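Local coordinates for protein interacting with HSP90 1 (Saccharomyces cerevisiae, PDB 4CHH) that is involved in pre-rRNA processing, is a component of the R2TP complex and interacts with Hsp90, and is represented here by its N-terminal PIH1 domain, at residues A[60-65]-A[112-117]; A[36-41]-A[134-139]; A[68-73]-A[93-98]; A[41-46]-A[153-158]; A[30-35]-A[64-69]. All coordinates share one frame; numbering follows the deposited sequence.

Interaction 1 (A[60-65]-A[112-117])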
# COMPACT_ATOMS: atom_id res chain seq x y z
N PHE A 60 -3.47 -0.42 -10.11
CA PHE A 60 -3.86 0.62 -9.16
C PHE A 60 -3.61 0.16 -7.76
O PHE A 60 -3.97 -0.96 -7.38
CB PHE A 60 -5.32 1.04 -9.31
CG PHE A 60 -5.64 1.67 -10.63
CD1 PHE A 60 -6.02 0.88 -11.72
CD2 PHE A 60 -5.63 3.05 -10.79
CE1 PHE A 60 -6.33 1.47 -12.95
CE2 PHE A 60 -5.96 3.64 -12.02
CZ PHE A 60 -6.30 2.84 -13.09
N ILE A 61 -3.01 1.03 -6.97
CA ILE A 61 -2.79 0.74 -5.56
C ILE A 61 -3.53 1.78 -4.74
O ILE A 61 -3.26 2.97 -4.88
CB ILE A 61 -1.28 0.69 -5.19
CG1 ILE A 61 -0.53 -0.40 -5.95
CG2 ILE A 61 -1.12 0.59 -3.66
CD1 ILE A 61 1.08 -0.32 -5.92
N ASN A 62 -4.46 1.32 -3.90
CA ASN A 62 -5.18 2.19 -2.99
C ASN A 62 -4.38 2.38 -1.69
O ASN A 62 -4.35 1.48 -0.87
CB ASN A 62 -6.59 1.62 -2.69
CG ASN A 62 -7.52 1.71 -3.89
OD1 ASN A 62 -7.58 2.72 -4.58
ND2 ASN A 62 -8.21 0.64 -4.24
N VAL A 63 -3.74 3.56 -1.51
CA VAL A 63 -3.02 3.88 -0.27
C VAL A 63 -4.08 4.38 0.69
O VAL A 63 -4.80 5.33 0.40
CB VAL A 63 -1.86 4.88 -0.42
CG1 VAL A 63 -1.05 4.97 0.88
CG2 VAL A 63 -0.97 4.51 -1.60
N CYS A 64 -4.27 3.66 1.76
CA CYS A 64 -5.35 3.92 2.67
C CYS A 64 -4.85 3.76 4.10
O CYS A 64 -3.69 3.41 4.29
CB CYS A 64 -6.50 2.96 2.36
SG CYS A 64 -6.02 1.22 2.27
N HIS A 65 -5.69 4.08 5.09
CA HIS A 65 -5.19 4.03 6.46
C HIS A 65 -6.23 3.58 7.49
O HIS A 65 -7.42 3.51 7.21
CB HIS A 65 -4.58 5.39 6.88
CG HIS A 65 -5.56 6.52 6.88
ND1 HIS A 65 -6.25 6.87 8.02
CD2 HIS A 65 -5.95 7.32 5.86
CE1 HIS A 65 -7.04 7.87 7.68
NE2 HIS A 65 -6.90 8.18 6.39
N VAL A 112 -5.90 -4.32 -8.90
CA VAL A 112 -6.04 -3.40 -7.79
C VAL A 112 -5.61 -4.05 -6.47
O VAL A 112 -6.05 -5.15 -6.14
CB VAL A 112 -7.51 -2.87 -7.71
CG1 VAL A 112 -7.70 -1.88 -6.56
CG2 VAL A 112 -7.97 -2.25 -9.03
N TRP A 113 -4.76 -3.35 -5.71
CA TRP A 113 -4.32 -3.73 -4.37
C TRP A 113 -4.62 -2.61 -3.41
O TRP A 113 -4.55 -1.44 -3.80
CB TRP A 113 -2.80 -3.98 -4.31
CG TRP A 113 -2.29 -5.27 -4.83
CD1 TRP A 113 -1.96 -6.37 -4.08
CD2 TRP A 113 -1.81 -5.54 -6.17
NE1 TRP A 113 -1.36 -7.32 -4.88
CE2 TRP A 113 -1.24 -6.84 -6.16
CE3 TRP A 113 -1.81 -4.81 -7.37
CZ2 TRP A 113 -0.71 -7.44 -7.31
CZ3 TRP A 113 -1.27 -5.40 -8.51
CH2 TRP A 113 -0.71 -6.69 -8.48
N ASP A 114 -4.88 -2.94 -2.15
CA ASP A 114 -5.03 -1.90 -1.13
C ASP A 114 -3.79 -1.99 -0.24
O ASP A 114 -3.40 -3.10 0.12
CB ASP A 114 -6.31 -2.04 -0.28
CG ASP A 114 -7.61 -2.12 -1.08
OD1 ASP A 114 -7.74 -1.40 -2.09
OD2 ASP A 114 -8.49 -2.92 -0.69
N CYS A 115 -3.17 -0.87 0.08
CA CYS A 115 -2.00 -0.81 0.97
C CYS A 115 -2.37 0.10 2.13
O CYS A 115 -2.43 1.32 1.95
CB CYS A 115 -0.76 -0.28 0.22
SG CYS A 115 0.00 -1.49 -0.89
N CYS A 116 -2.65 -0.49 3.30
CA CYS A 116 -3.13 0.21 4.48
C CYS A 116 -2.02 0.49 5.47
O CYS A 116 -1.30 -0.42 5.90
CB CYS A 116 -4.27 -0.59 5.12
SG CYS A 116 -5.28 0.35 6.28
N ILE A 117 -1.91 1.75 5.87
CA ILE A 117 -0.89 2.19 6.82
C ILE A 117 -1.58 2.78 8.03
O ILE A 117 -2.80 3.00 8.00
CB ILE A 117 0.12 3.19 6.17
CG1 ILE A 117 -0.61 4.52 5.73
CG2 ILE A 117 0.90 2.52 5.03
CD1 ILE A 117 0.28 5.66 5.19
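Phe60 to His65 and Val112 to Ile117 are the two parallel strands in the middle of the mixed sheet of the PIH1 N-terminal domain, paired residue for residue from Phe60 beside Val112 to His65 beside Ile117. Five backbone hydrogen bonds form the ladder. At the start Trp113 N donates to Phe60 O over 3.0 Å, and Asn62 N answers to Trp113 O; Cys115 N to Asn62 O, Cys64 N to Cys115 O and Ile117 N to Cys64 O continue it. Asn62 and Asp114 add a side-chain rung. Their ends lie side by side and point the same way, with amide and carboxylate planes 31° apart. Asn62 ND2 gives a hydrogen to Asp114 OD1 at 3.0 Å, in the plane of the amide and nearly in line with the C-O bond. The same carboxylate oxygen forms a salt bridge with Arg100, and Asn62 OD1 accepts from the backbone N of Lys164, so both ends of the amide are used and its flip is fixed. Val112 CG1 packs against Asn62 ND2 at 3.5 Å. On the other face, chi1 of -61° sets Ile61 CG1 beside the backbone N and leaves CG2 opposite it, 3.6 Å from Cys115 SG. That apolar face, with Ile61, Val63, Trp113 and Cys115, is covered by helix 129-147, where Trp113 NE1 is also hydrogen-bonded to Asp147. Strand 29-47 runs antiparallel along Phe60 to His65, and strand 95-103 does the same along Val112 to Ile117.

Interaction 2 (A[36-41]-A[134-139])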
# COMPACT_ATOMS: atom_id res chain seq x y z
N ALA A 36 -10.03 5.53 2.79
CA ALA A 36 -9.46 5.92 1.50
C ALA A 36 -8.59 7.18 1.63
O ALA A 36 -8.92 8.10 2.38
CB ALA A 36 -10.57 6.14 0.45
N ASP A 37 -7.47 7.19 0.92
CA ASP A 37 -6.59 8.35 1.00
C ASP A 37 -6.22 8.76 -0.42
O ASP A 37 -6.83 9.70 -0.97
CB ASP A 37 -5.36 8.06 1.90
CG ASP A 37 -4.39 9.21 2.12
OD1 ASP A 37 -4.64 10.33 1.59
OD2 ASP A 37 -3.36 9.00 2.79
N PHE A 38 -5.28 8.04 -1.05
CA PHE A 38 -4.90 8.38 -2.44
C PHE A 38 -4.56 7.10 -3.24
O PHE A 38 -4.59 6.01 -2.69
CB PHE A 38 -3.77 9.44 -2.47
CG PHE A 38 -2.42 8.94 -2.00
CD1 PHE A 38 -2.10 8.94 -0.64
CD2 PHE A 38 -1.46 8.50 -2.91
CE1 PHE A 38 -0.85 8.51 -0.21
CE2 PHE A 38 -0.21 8.08 -2.48
CZ PHE A 38 0.09 8.07 -1.13
N VAL A 39 -4.33 7.25 -4.55
CA VAL A 39 -4.09 6.15 -5.51
C VAL A 39 -2.74 6.27 -6.20
O VAL A 39 -2.33 7.36 -6.61
CB VAL A 39 -5.21 6.11 -6.60
CG1 VAL A 39 -4.97 5.01 -7.65
CG2 VAL A 39 -6.58 5.92 -5.98
N ILE A 40 -2.10 5.12 -6.40
CA ILE A 40 -0.88 5.00 -7.21
C ILE A 40 -1.29 4.23 -8.45
O ILE A 40 -1.84 3.14 -8.33
CB ILE A 40 0.33 4.31 -6.49
CG1 ILE A 40 0.60 4.86 -5.06
CG2 ILE A 40 1.58 4.31 -7.36
CD1 ILE A 40 1.37 3.84 -4.13
N LYS A 41 -1.04 4.79 -9.62
CA LYS A 41 -1.32 4.09 -10.87
C LYS A 41 0.01 3.65 -11.45
O LYS A 41 0.95 4.42 -11.46
CB LYS A 41 -2.09 5.00 -11.83
CG LYS A 41 -2.50 4.35 -13.13
CD LYS A 41 -3.30 5.34 -13.96
CE LYS A 41 -3.06 5.19 -15.43
NZ LYS A 41 -3.71 6.29 -16.20
N ILE A 134 9.13 7.74 -0.62
CA ILE A 134 9.63 6.48 -0.05
C ILE A 134 8.41 5.56 0.29
O ILE A 134 8.47 4.35 0.05
CB ILE A 134 10.50 6.81 1.18
CG1 ILE A 134 11.86 7.44 0.74
CG2 ILE A 134 10.72 5.61 2.08
CD1 ILE A 134 12.68 8.08 1.92
N LEU A 135 7.33 6.15 0.83
CA LEU A 135 6.15 5.35 1.18
C LEU A 135 5.55 4.72 -0.11
O LEU A 135 5.16 3.55 -0.10
CB LEU A 135 5.13 6.21 1.98
CG LEU A 135 3.77 5.58 2.48
CD1 LEU A 135 2.72 5.59 1.39
CD2 LEU A 135 3.96 4.18 3.11
N VAL A 136 5.48 5.50 -1.20
CA VAL A 136 4.94 5.01 -2.49
C VAL A 136 5.78 3.80 -2.98
O VAL A 136 5.20 2.82 -3.43
CB VAL A 136 4.90 6.17 -3.52
CG1 VAL A 136 4.83 5.64 -4.97
CG2 VAL A 136 3.71 7.08 -3.22
N GLU A 137 7.14 3.90 -2.89
CA GLU A 137 8.05 2.83 -3.25
C GLU A 137 7.79 1.57 -2.39
O GLU A 137 7.75 0.47 -2.94
CB GLU A 137 9.53 3.32 -3.09
CG GLU A 137 10.57 2.24 -3.39
CD GLU A 137 10.51 1.58 -4.76
OE1 GLU A 137 10.10 2.25 -5.73
OE2 GLU A 137 10.84 0.38 -4.85
N TRP A 138 7.60 1.75 -1.05
CA TRP A 138 7.29 0.65 -0.11
C TRP A 138 5.98 -0.05 -0.46
O TRP A 138 5.90 -1.28 -0.34
CB TRP A 138 7.21 1.15 1.32
CG TRP A 138 8.54 1.43 1.95
CD1 TRP A 138 9.75 0.87 1.61
CD2 TRP A 138 8.81 2.34 3.02
NE1 TRP A 138 10.75 1.39 2.40
CE2 TRP A 138 10.19 2.25 3.31
CE3 TRP A 138 7.99 3.15 3.83
CZ2 TRP A 138 10.78 2.97 4.36
CZ3 TRP A 138 8.59 3.92 4.82
CH2 TRP A 138 9.97 3.83 5.07
N CYS A 139 4.96 0.73 -0.90
CA CYS A 139 3.67 0.19 -1.34
C CYS A 139 3.85 -0.64 -2.60
O CYS A 139 3.31 -1.74 -2.67
CB CYS A 139 2.65 1.31 -1.55
SG CYS A 139 2.10 2.08 -0.02
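Ile40 sends CG1 away from its carbonyl carbon (chi1 -48°) and stays extended beyond it, which carries CD1 out to the helix at Val136 and Cys139. The methyl lies 3.8 Å from Cys139 CB and 4.0 Å from Val136 CG1, while the side chains of Ile40 and Val136 run alongside in opposite senses. Phe38 takes a different route: with chi1 at 70°, CG sits between the backbone N and the carbonyl carbon, which points the ring at Leu135 and Val136. Val136 CG2 meets the ring at its edge, 4.1 Å from Phe38 CE2, and Leu135 CD1 approaches obliquely, 4.4 Å from Phe38 CZ. This is alpha/beta packing in the PIH1 N-terminal domain: residues 134-139 of helix 129-147 cross residues 36-41 of strand 29-47 at 64°, with the segment axes 10.4 Å apart and apolar side chains between them. A classic beta bulge, in which Asp37 and Phe38 both face Val63, lies at the Phe38 end of this stretch of strand. The far side of the helix faces elsewhere, with Trp138 on Ile85 of helix 78-86. Arg132 makes a cation-pi contact with the Phe38 ring, and Ile125 of helix 119-127 touches both Phe38 and Leu135.

Interaction 3 (A[68-73]-A[93-98])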
# COMPACT_ATOMS: atom_id res chain seq x y z
N LEU A 68 -5.60 1.05 13.41
CA LEU A 68 -5.39 -0.35 13.81
C LEU A 68 -4.11 -0.97 13.25
O LEU A 68 -3.72 -2.06 13.66
CB LEU A 68 -6.61 -1.17 13.33
CG LEU A 68 -7.77 -1.39 14.33
CD1 LEU A 68 -8.42 -0.08 14.75
CD2 LEU A 68 -8.82 -2.28 13.73
N VAL A 69 -3.48 -0.30 12.28
CA VAL A 69 -2.23 -0.73 11.65
C VAL A 69 -1.10 -0.30 12.59
O VAL A 69 -1.09 0.85 13.04
CB VAL A 69 -2.04 -0.16 10.20
CG1 VAL A 69 -0.71 -0.61 9.58
CG2 VAL A 69 -3.21 -0.51 9.28
N PRO A 70 -0.12 -1.18 12.87
CA PRO A 70 1.03 -0.73 13.67
C PRO A 70 1.73 0.49 13.06
O PRO A 70 1.62 0.78 11.86
CB PRO A 70 1.98 -1.94 13.64
CG PRO A 70 1.09 -3.11 13.38
CD PRO A 70 0.03 -2.58 12.44
N LYS A 71 2.42 1.23 13.92
CA LYS A 71 3.14 2.41 13.47
C LYS A 71 4.58 2.36 14.03
O LYS A 71 4.83 1.61 14.99
CB LYS A 71 2.39 3.70 13.86
CG LYS A 71 2.28 3.99 15.34
CD LYS A 71 1.65 5.36 15.62
CE LYS A 71 2.61 6.52 15.45
NZ LYS A 71 2.14 7.74 16.18
N PRO A 72 5.58 3.03 13.39
CA PRO A 72 6.95 3.01 13.95
C PRO A 72 6.97 3.49 15.41
O PRO A 72 6.19 4.39 15.79
CB PRO A 72 7.70 4.01 13.05
CG PRO A 72 6.93 4.01 11.78
CD PRO A 72 5.51 3.94 12.24
N GLU A 73 7.88 2.95 16.20
CA GLU A 73 8.09 3.35 17.59
C GLU A 73 8.75 4.73 17.65
O GLU A 73 8.44 5.52 18.53
CB GLU A 73 8.91 2.30 18.35
CG GLU A 73 8.09 1.09 18.75
CD GLU A 73 8.82 0.02 19.54
OE1 GLU A 73 9.91 -0.42 19.10
OE2 GLU A 73 8.30 -0.38 20.61
N PRO A 93 4.89 0.56 8.67
CA PRO A 93 4.27 -0.76 8.41
C PRO A 93 3.10 -0.66 7.40
O PRO A 93 2.32 0.30 7.41
CB PRO A 93 3.77 -1.20 9.80
CG PRO A 93 4.67 -0.41 10.78
CD PRO A 93 4.78 0.93 10.10
N ILE A 94 3.02 -1.63 6.48
CA ILE A 94 1.97 -1.71 5.46
C ILE A 94 1.27 -3.07 5.55
O ILE A 94 1.95 -4.09 5.54
CB ILE A 94 2.49 -1.44 4.01
CG1 ILE A 94 3.31 -0.11 3.93
CG2 ILE A 94 1.32 -1.44 2.98
CD1 ILE A 94 4.21 0.00 2.80
N ILE A 95 -0.06 -3.07 5.56
CA ILE A 95 -0.86 -4.27 5.44
C ILE A 95 -1.51 -4.19 4.04
O ILE A 95 -2.25 -3.26 3.74
CB ILE A 95 -1.87 -4.47 6.61
CG1 ILE A 95 -1.10 -4.63 7.97
CG2 ILE A 95 -2.72 -5.75 6.34
CD1 ILE A 95 -1.92 -4.45 9.22
N THR A 96 -1.17 -5.16 3.19
CA THR A 96 -1.60 -5.20 1.79
C THR A 96 -2.63 -6.27 1.58
O THR A 96 -2.47 -7.40 2.05
CB THR A 96 -0.38 -5.41 0.87
OG1 THR A 96 0.60 -4.44 1.21
CG2 THR A 96 -0.72 -5.29 -0.61
N SER A 97 -3.67 -5.93 0.84
CA SER A 97 -4.74 -6.87 0.53
C SER A 97 -4.31 -7.83 -0.57
O SER A 97 -3.33 -7.59 -1.26
CB SER A 97 -5.97 -6.09 0.09
OG SER A 97 -5.79 -5.52 -1.20
N CYS A 98 -5.13 -8.86 -0.81
CA CYS A 98 -4.95 -9.69 -1.99
C CYS A 98 -5.38 -8.78 -3.18
O CYS A 98 -6.13 -7.81 -2.95
CB CYS A 98 -5.79 -10.96 -1.89
SG CYS A 98 -7.56 -10.69 -2.15
O HOH W 1 1.84 2.19 9.36
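Pro93 turns its ring toward residues 68-73, where it meets the carbonyl of Pro70 and the ring of Pro72. The contact joins the loop 68-73 of the PIH1 N-terminal domain, which leads toward helix 78-86, to the start of strand 95-103 of the mixed sheet and the residues just before it. The Pro93 ring is laid against the carbonyl of Pro70, with Pro93 CG only 3.4 Å from Pro70 O and the neighbouring CB and CD slightly farther. Pro72 crosses Pro93 obliquely, CD to CD at 3.8 Å. Lys71, between the two loop prolines, starts its side chain away from Pro93, and its NZ forms a salt bridge with Asp120.

Farther along, Val69 and Ile95 point toward one another and their side chains overlap side by side, heading opposite ways. Ile95 CG1 stands anti to the carbonyl carbon (chi1 -62°) and the chain is extended beyond it, putting CD1 against both methyls of the valine. CD1 of Ile95 is 4.0 Å from Val69 CG1. That same Val69 methyl lies 3.8 Å from Pro93 O, so it touches both residues 93 and 95. Pro70 CD also reaches the Ile95 CD1 methyl. No direct hydrogen bond crosses between the segments; a water supplies the polar link, donating to Pro70 O at 2.9 Å and to Pro93 O at 2.8 Å.

Interaction 4 (A[41-46]-A[153-158])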
# COMPACT_ATOMS: atom_id res chain seq x y z
N LYS A 41 -1.04 4.79 -9.62
CA LYS A 41 -1.32 4.09 -10.87
C LYS A 41 0.01 3.65 -11.45
O LYS A 41 0.95 4.42 -11.46
CB LYS A 41 -2.09 5.00 -11.83
CG LYS A 41 -2.50 4.35 -13.13
CD LYS A 41 -3.30 5.34 -13.96
CE LYS A 41 -3.06 5.19 -15.43
NZ LYS A 41 -3.71 6.29 -16.20
N THR A 42 0.11 2.40 -11.86
CA THR A 42 1.34 1.89 -12.44
C THR A 42 0.96 0.88 -13.52
O THR A 42 -0.20 0.84 -13.96
CB THR A 42 2.35 1.37 -11.34
OG1 THR A 42 3.53 0.86 -11.96
CG2 THR A 42 1.78 0.32 -10.46
N LYS A 43 1.94 0.08 -13.94
CA LYS A 43 1.85 -0.91 -14.99
C LYS A 43 2.46 -2.25 -14.53
O LYS A 43 3.53 -2.28 -13.92
CB LYS A 43 2.63 -0.36 -16.21
CG LYS A 43 2.35 -1.09 -17.51
CD LYS A 43 3.05 -0.42 -18.69
CE LYS A 43 2.92 -1.25 -19.94
NZ LYS A 43 1.54 -1.21 -20.49
N LEU A 44 1.79 -3.36 -14.82
CA LEU A 44 2.34 -4.69 -14.48
C LEU A 44 3.42 -5.09 -15.52
O LEU A 44 3.10 -5.18 -16.70
CB LEU A 44 1.20 -5.72 -14.46
CG LEU A 44 1.57 -7.19 -14.19
CD1 LEU A 44 2.10 -7.39 -12.78
CD2 LEU A 44 0.37 -8.10 -14.44
N LEU A 45 4.69 -5.27 -15.12
CA LEU A 45 5.70 -5.64 -16.12
C LEU A 45 5.78 -7.16 -16.28
O LEU A 45 5.95 -7.66 -17.40
CB LEU A 45 7.08 -5.06 -15.81
CG LEU A 45 7.19 -3.52 -15.75
CD1 LEU A 45 8.61 -3.10 -15.41
CD2 LEU A 45 6.67 -2.83 -17.06
N SER A 46 5.69 -7.90 -15.17
CA SER A 46 5.75 -9.36 -15.22
C SER A 46 5.08 -9.93 -13.99
O SER A 46 4.96 -9.23 -13.00
CB SER A 46 7.19 -9.86 -15.37
OG SER A 46 7.95 -9.52 -14.24
N ARG A 153 8.26 1.50 -12.38
CA ARG A 153 8.61 2.69 -11.61
C ARG A 153 8.59 3.94 -12.52
O ARG A 153 8.60 5.06 -12.02
CB ARG A 153 10.02 2.53 -10.94
CG ARG A 153 10.15 1.31 -9.96
CD ARG A 153 9.10 1.32 -8.86
NE ARG A 153 9.44 0.46 -7.72
CZ ARG A 153 9.10 -0.81 -7.58
NH1 ARG A 153 8.45 -1.44 -8.56
NH2 ARG A 153 9.42 -1.48 -6.48
N ASP A 154 8.53 3.77 -13.84
CA ASP A 154 8.52 4.92 -14.77
C ASP A 154 7.11 5.30 -15.18
O ASP A 154 6.75 6.48 -15.14
CB ASP A 154 9.37 4.63 -16.02
CG ASP A 154 10.80 4.20 -15.75
OD1 ASP A 154 11.37 4.65 -14.74
OD2 ASP A 154 11.34 3.40 -16.53
N ARG A 155 6.30 4.30 -15.60
CA ARG A 155 4.92 4.54 -16.02
C ARG A 155 4.07 4.61 -14.78
O ARG A 155 3.25 3.74 -14.52
CB ARG A 155 4.44 3.47 -17.00
CG ARG A 155 4.74 3.81 -18.45
CD ARG A 155 6.01 3.17 -18.92
NE ARG A 155 5.77 2.32 -20.08
CZ ARG A 155 6.16 1.06 -20.19
NH1 ARG A 155 6.82 0.47 -19.20
NH2 ARG A 155 5.89 0.37 -21.29
N ILE A 156 4.31 5.63 -13.99
CA ILE A 156 3.69 5.86 -12.70
C ILE A 156 2.95 7.20 -12.72
O ILE A 156 3.42 8.17 -13.33
CB ILE A 156 4.77 5.78 -11.60
CG1 ILE A 156 4.16 5.71 -10.18
CG2 ILE A 156 5.86 6.87 -11.74
CD1 ILE A 156 5.12 5.05 -9.13
N ALA A 157 1.74 7.21 -12.13
CA ALA A 157 0.90 8.39 -12.06
C ALA A 157 0.12 8.42 -10.74
O ALA A 157 0.00 7.40 -10.04
CB ALA A 157 -0.06 8.45 -13.26
N PHE A 158 -0.40 9.59 -10.39
CA PHE A 158 -1.15 9.83 -9.17
C PHE A 158 -2.52 10.44 -9.49
O PHE A 158 -2.69 11.66 -9.45
CB PHE A 158 -0.35 10.70 -8.16
CG PHE A 158 0.98 10.05 -7.83
CD1 PHE A 158 1.05 9.00 -6.91
CD2 PHE A 158 2.14 10.40 -8.52
CE1 PHE A 158 2.27 8.35 -6.65
CE2 PHE A 158 3.36 9.74 -8.28
CZ PHE A 158 3.42 8.73 -7.34
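Arg155 directs its CB toward strand residues 41-46, and the chain then bends at chi2 (96°) and chi3 (123°), swinging the guanidinium over the side chain of Lys43. NE, the first polar atom, comes within 4.1 Å of Lys43 CD. At CZ that same methylene lies over the centre of the guanidinium, so the flat group rests with one face on the lysine's aliphatic stem. The branches then part: NH2 reaches Lys43 CE at 3.6 Å, while NH1 has Leu45 CD2 obliquely beside it at 3.9 Å. The two side chains cross, and the lysine bends at its last torsion; Lys43 NZ is hydrogen-bonded to the carbonyl of Gly56 and stays 4.7 Å from Arg155 NH2. It is therefore the methylenes of Lys43 that meet the guanidinium, with the like charges held apart.

The backbones are joined as well. Lys41 N donates to Ala157 O at 2.8 Å, and Ala157 N returns the bond to Lys41 O at 3.0 Å. Beside that pair, Thr42 CA makes a CA-H...O contact with the carbonyl of Arg155, while Thr42 OG1 is hydrogen-bonded to Cys152 O. Lys41 and Ala157 thus form a single antiparallel hydrogen-bonded bridge, by which the loop following edge strand 149-151 is tied again to strand 29-47, just past an inverse gamma turn centred on Arg155.

Interaction 5 (A[30-35]-A[64-69])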
# COMPACT_ATOMS: atom_id res chain seq x y z
N SER A 30 -9.16 -10.60 13.03
CA SER A 30 -9.69 -9.25 13.17
C SER A 30 -9.84 -8.61 11.79
O SER A 30 -9.12 -8.97 10.86
CB SER A 30 -8.77 -8.39 14.04
OG SER A 30 -8.92 -8.71 15.41
N LYS A 31 -10.76 -7.65 11.69
CA LYS A 31 -11.00 -6.93 10.45
C LYS A 31 -10.54 -5.49 10.61
O LYS A 31 -10.76 -4.85 11.63
CB LYS A 31 -12.48 -6.99 10.05
CG LYS A 31 -13.02 -8.39 9.76
CD LYS A 31 -12.89 -8.80 8.31
CE LYS A 31 -13.75 -9.99 7.99
NZ LYS A 31 -13.83 -10.22 6.52
N ILE A 32 -9.89 -4.99 9.59
CA ILE A 32 -9.46 -3.60 9.52
C ILE A 32 -10.22 -3.02 8.34
O ILE A 32 -10.07 -3.53 7.24
CB ILE A 32 -7.92 -3.45 9.37
CG1 ILE A 32 -7.15 -4.01 10.60
CG2 ILE A 32 -7.55 -1.99 9.08
CD1 ILE A 32 -5.60 -4.03 10.43
N GLU A 33 -11.04 -1.99 8.58
CA GLU A 33 -11.78 -1.30 7.52
C GLU A 33 -10.98 -0.05 7.13
O GLU A 33 -10.87 0.88 7.93
CB GLU A 33 -13.20 -0.97 7.98
CG GLU A 33 -13.98 -2.22 8.37
CD GLU A 33 -15.43 -2.21 7.93
OE1 GLU A 33 -16.25 -1.53 8.60
OE2 GLU A 33 -15.75 -2.88 6.93
N PRO A 34 -10.31 -0.05 5.96
CA PRO A 34 -9.42 1.08 5.62
C PRO A 34 -10.15 2.36 5.24
O PRO A 34 -11.26 2.32 4.72
CB PRO A 34 -8.61 0.55 4.43
CG PRO A 34 -8.88 -0.92 4.37
CD PRO A 34 -10.25 -1.10 4.92
N ILE A 35 -9.51 3.51 5.51
CA ILE A 35 -10.02 4.84 5.17
C ILE A 35 -9.29 5.27 3.88
O ILE A 35 -8.06 5.33 3.88
CB ILE A 35 -9.82 5.86 6.36
CG1 ILE A 35 -10.53 5.37 7.66
CG2 ILE A 35 -10.29 7.29 5.95
CD1 ILE A 35 -9.94 5.91 8.98
N CYS A 64 -4.27 3.66 1.76
CA CYS A 64 -5.35 3.92 2.67
C CYS A 64 -4.85 3.76 4.10
O CYS A 64 -3.69 3.41 4.29
CB CYS A 64 -6.50 2.96 2.36
SG CYS A 64 -6.02 1.22 2.27
N HIS A 65 -5.69 4.08 5.09
CA HIS A 65 -5.19 4.03 6.46
C HIS A 65 -6.23 3.58 7.49
O HIS A 65 -7.42 3.51 7.21
CB HIS A 65 -4.58 5.39 6.88
CG HIS A 65 -5.56 6.52 6.88
ND1 HIS A 65 -6.25 6.87 8.02
CD2 HIS A 65 -5.95 7.32 5.86
CE1 HIS A 65 -7.04 7.87 7.68
NE2 HIS A 65 -6.90 8.18 6.39
N SER A 66 -5.73 3.24 8.67
CA SER A 66 -6.51 2.86 9.84
C SER A 66 -5.65 3.02 11.10
O SER A 66 -4.45 2.74 11.06
CB SER A 66 -7.00 1.42 9.74
OG SER A 66 -7.58 0.97 10.96
N PRO A 67 -6.25 3.42 12.24
CA PRO A 67 -5.47 3.51 13.48
C PRO A 67 -5.09 2.12 14.03
O PRO A 67 -4.28 2.02 14.96
CB PRO A 67 -6.41 4.26 14.42
CG PRO A 67 -7.79 3.84 13.96
CD PRO A 67 -7.67 3.81 12.47
N LEU A 68 -5.60 1.05 13.41
CA LEU A 68 -5.39 -0.35 13.81
C LEU A 68 -4.11 -0.97 13.25
O LEU A 68 -3.72 -2.06 13.66
CB LEU A 68 -6.61 -1.17 13.33
CG LEU A 68 -7.77 -1.39 14.33
CD1 LEU A 68 -8.42 -0.08 14.75
CD2 LEU A 68 -8.82 -2.28 13.73
N VAL A 69 -3.48 -0.30 12.28
CA VAL A 69 -2.23 -0.73 11.65
C VAL A 69 -1.10 -0.30 12.59
O VAL A 69 -1.09 0.85 13.04
CB VAL A 69 -2.04 -0.16 10.20
CG1 VAL A 69 -0.71 -0.61 9.58
CG2 VAL A 69 -3.21 -0.51 9.28
O HOH W 2 -10.11 0.92 10.48
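Ile35 and His65 hold the close end of this contact. Ile35 N donates to His65 O at 2.7 Å, and His65 N returns a bond of 2.9 Å to Ile35 O. Beside these bonds, Ile35 CB sits over one face of the imidazole, 3.8 Å from its centroid and toward the rim, a CH-pi contact; Ile35 CG2 comes to 3.5 Å from His65 NE2. The ring's ND1 is hydrogen-bonded to Ser119. On the buried side, Pro34 CB packs on Cys64 SG at 3.4 Å. The pair Ile35 and His65 is an antiparallel hydrogen-bonded bridge at one end of the hairpin of strands 29-47 and 58-66, beyond which the two backbones separate. Side chains and water take over there. Ile32 places CG2 against Ser66 OG, and its CG1 lies 3.9 Å from Leu68 CD2. With chi1 at 171° the Ser66 hydroxyl swings opposite its own nitrogen, where it can accept from Leu68 N in an ST turn within the type I turn from Ser66 to Val69. Toward the outside, where Lys31 and Glu33 turn away from the contact, a water spans the gap, donating to Glu33 O at 2.7 Å and lying 2.6 Å from Ser66 OG.

In the fold
Interactions 1 and 2 are the buried contacts: the first is mostly backbone ladder between central strands, the second purely apolar packing of helix 129-147 on strand 29-47. They meet where Ile61 and Val63 pair with Ile40 and Phe38. Interactions 3 and 4 lie at the surface on opposite sides of the chain's centre, about 23 Å apart between centres; water and prolines mark one, a single bridge and a guanidinium on a lysine stem the other. Interaction 5, partly buried, shares Cys64 and His65 with interaction 1 and Leu68 and Val69 with interaction 3. Strand 29-47 serves interactions 2, 4 and 5, and the Glu137-Arg153 salt bridge links 2 to 4.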